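Local coordinates for protein YiiM (PDB 1O65), which is of unconfirmed function but probably binds molybdenum and may act as an oxidoreductase on nitrogenous compounds, at residues A[211-214]-A[215-219]. Numbering follows the deposited sequence.
Sequences KSWT and RTMQK
R215, T216, M217 and Q218 each donate their backbone N-H to the carbonyl four residues earlier, the i to i+4 pattern of an alpha-helix: R215 N to K211 O at 2.8 Å, T216 N to S212 O at 3.0 Å, M217 N to W213 O at 3.0 Å and Q218 N to T214 O at 2.7 Å. Their N-H...O angles of 160° to 170° show that all four are close to straight. The S212 carbonyl also has T216 OG1 beside it, 3.1 Å from S212 O; with OG1 placed next to its own backbone N, the hydroxyl is turned back toward the preceding turn, where a hydrogen bond to this carbonyl is possible but not established by the geometry. On the buried side, the methyl CE of M217 approaches W213 CE3 at 4.3 Å, meeting the indole obliquely in an apolar i to i+4 contact. M217 CG stands beside its own backbone N, 3.3 Å from W213 O, and from there the turn at chi2 (-63°) directs the chain so that CE ends near the indole. Both segments belong to helix 211-223, in the sequence range of the YiiM-type three-helix domain, and these two side chains face its partners: both touch A190 of helix 183-191, while L203 meets W213 and Y200 meets M217 from helix 197-204. The W213 ring also packs edge-to-face with W191. At the start of the helix, S210 OG accepts from W213 N, and T214 OG1 is hydrogen-bonded to S210 O.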
ATOM      1  N   LYS A 211       8.077  -3.013  10.086  1.00 23.72           N
ATOM      2  CA  LYS A 211       8.655  -2.698  11.394  1.00 23.10           C
ATOM      3  C   LYS A 211       8.031  -1.436  11.968  1.00 20.74           C
ATOM      4  O   LYS A 211       7.675  -1.386  13.155  1.00 21.00           O
ATOM      5  CB  LYS A 211      10.169  -2.561  11.344  1.00 24.51           C
ATOM      6  CG  LYS A 211      10.906  -3.856  11.025  1.00 29.93           C
ATOM      7  CD  LYS A 211      12.408  -3.608  11.172  1.00 35.82           C
ATOM      8  CE  LYS A 211      13.204  -4.893  11.132  1.00 42.47           C
ATOM      9  NZ  LYS A 211      12.597  -5.929  10.226  1.00 45.21           N
ATOM     10  N   SER A 212       7.813  -0.464  11.107  1.00 19.02           N
ATOM     11  CA  SER A 212       7.204   0.792  11.552  1.00 19.90           C
ATOM     12  C   SER A 212       5.765   0.562  12.015  1.00 19.70           C
ATOM     13  O   SER A 212       5.330   1.163  12.991  1.00 17.51           O
ATOM     14  CB  SER A 212       7.291   1.824  10.436  1.00 17.75           C
ATOM     15  OG  SER A 212       6.267   1.605   9.505  1.00 20.14           O
ATOM     16  N   TRP A 213       4.987  -0.300  11.363  1.00 19.62           N
ATOM     17  CA  TRP A 213       3.621  -0.532  11.871  1.00 21.01           C
ATOM     18  C   TRP A 213       3.680  -1.335  13.162  1.00 21.37           C
ATOM     19  O   TRP A 213       2.864  -1.109  14.055  1.00 21.70           O
ATOM     20  CB  TRP A 213       2.732  -1.152  10.794  1.00 20.64           C
ATOM     21  CG  TRP A 213       2.082  -0.109   9.936  1.00 21.43           C
ATOM     22  CD1 TRP A 213       2.724   0.856   9.213  1.00 19.97           C
ATOM     23  CD2 TRP A 213       0.677   0.111   9.753  1.00 18.94           C
ATOM     24  NE1 TRP A 213       1.797   1.643   8.579  1.00 19.85           N
ATOM     25  CE2 TRP A 213       0.541   1.220   8.890  1.00 19.12           C
ATOM     26  CE3 TRP A 213      -0.469  -0.511  10.241  1.00 19.48           C
ATOM     27  CZ2 TRP A 213      -0.695   1.714   8.482  1.00 20.58           C
ATOM     28  CZ3 TRP A 213      -1.708  -0.027   9.833  1.00 22.82           C
ATOM     29  CH2 TRP A 213      -1.817   1.072   8.966  1.00 21.10           C
ATOM     30  N   THR A 214       4.635  -2.257  13.297  1.00 21.03           N
ATOM     31  CA  THR A 214       4.808  -3.018  14.533  1.00 22.25           C
ATOM     32  C   THR A 214       5.095  -2.077  15.702  1.00 22.96           C
ATOM     33  O   THR A 214       4.523  -2.151  16.790  1.00 22.83           O
ATOM     34  CB  THR A 214       5.983  -4.009  14.378  1.00 23.45           C
ATOM     35  OG1 THR A 214       5.617  -4.973  13.360  1.00 24.66           O
ATOM     36  CG2 THR A 214       6.273  -4.712  15.688  1.00 18.19           C
ATOM     37  N   ARG A 215       6.009  -1.137  15.447  1.00 23.08           N
ATOM     38  CA  ARG A 215       6.387  -0.114  16.401  1.00 23.41           C
ATOM     39  C   ARG A 215       5.198   0.729  16.828  1.00 21.98           C
ATOM     40  O   ARG A 215       4.896   0.834  18.021  1.00 22.44           O
ATOM     41  CB  ARG A 215       7.476   0.778  15.764  1.00 26.31           C
ATOM     42  CG  ARG A 215       7.921   1.907  16.666  1.00 30.80           C
ATOM     43  CD  ARG A 215       8.888   2.841  15.984  1.00 32.94           C
ATOM     44  NE  ARG A 215       9.621   3.661  16.889  1.00 39.41           N
ATOM     45  CZ  ARG A 215       9.308   4.538  17.802  1.00 42.49           C
ATOM     46  NH1 ARG A 215       8.040   4.848  18.065  1.00 43.38           N
ATOM     47  NH2 ARG A 215      10.300   5.134  18.484  1.00 41.37           N
ATOM     48  N   THR A 216       4.449   1.288  15.878  1.00 20.31           N
ATOM     49  CA  THR A 216       3.288   2.112  16.230  1.00 19.85           C
ATOM     50  C   THR A 216       2.300   1.330  17.092  1.00 20.30           C
ATOM     51  O   THR A 216       1.811   1.797  18.124  1.00 19.43           O
ATOM     52  CB  THR A 216       2.550   2.568  14.965  1.00 17.74           C
ATOM     53  OG1 THR A 216       3.465   3.328  14.174  1.00 19.51           O
ATOM     54  CG2 THR A 216       1.310   3.393  15.282  1.00 17.37           C
ATOM     55  N   MET A 217       1.980   0.123  16.606  1.00 19.63           N
ATOM     56  CA  MET A 217       0.997  -0.675  17.352  1.00 20.94           C
ATOM     57  C   MET A 217       1.556  -1.055  18.696  1.00 19.51           C
ATOM     58  O   MET A 217       0.839  -0.900  19.687  1.00 20.16           O
ATOM     59  CB  MET A 217       0.459  -1.852  16.550  1.00 19.10           C
ATOM     60  CG  MET A 217      -0.218  -1.370  15.273  1.00 19.61           C
ATOM     61  SD  MET A 217      -1.653  -0.332  15.636  1.00 19.93           S
ATOM     62  CE  MET A 217      -1.729   0.672  14.162  1.00 16.52           C
ATOM     63  N   GLN A 218       2.836  -1.449  18.756  1.00 19.83           N
ATOM     64  CA  GLN A 218       3.370  -1.774  20.097  1.00 19.97           C
ATOM     65  C   GLN A 218       3.372  -0.534  20.990  1.00 19.89           C
ATOM     66  O   GLN A 218       3.076  -0.627  22.185  1.00 18.05           O
ATOM     67  CB  GLN A 218       4.763  -2.377  20.005  1.00 21.22           C
ATOM     68  CG  GLN A 218       5.326  -2.826  21.353  1.00 23.58           C
ATOM     69  CD  GLN A 218       4.552  -3.954  21.989  1.00 26.10           C
ATOM     70  OE1 GLN A 218       4.535  -5.119  21.561  1.00 24.93           O
ATOM     71  NE2 GLN A 218       3.870  -3.629  23.087  1.00 27.33           N
ATOM     72  N   LYS A 219       3.708   0.652  20.435  1.00 19.33           N
ATOM     73  CA  LYS A 219       3.664   1.858  21.261  1.00 21.93           C
ATOM     74  C   LYS A 219       2.249   2.104  21.793  1.00 21.18           C
ATOM     75  O   LYS A 219       2.128   2.585  22.927  1.00 22.54           O
ATOM     76  CB  LYS A 219       4.163   3.135  20.627  1.00 20.77           C
ATOM     77  CG  LYS A 219       5.641   3.168  20.279  1.00 24.25           C
ATOM     78  CD  LYS A 219       6.488   2.822  21.473  1.00 27.21           C
ATOM     79  CE  LYS A 219       7.973   3.130  21.234  1.00 30.28           C
ATOM     80  NZ  LYS A 219       8.723   2.811  22.490  1.00 30.41           N
TER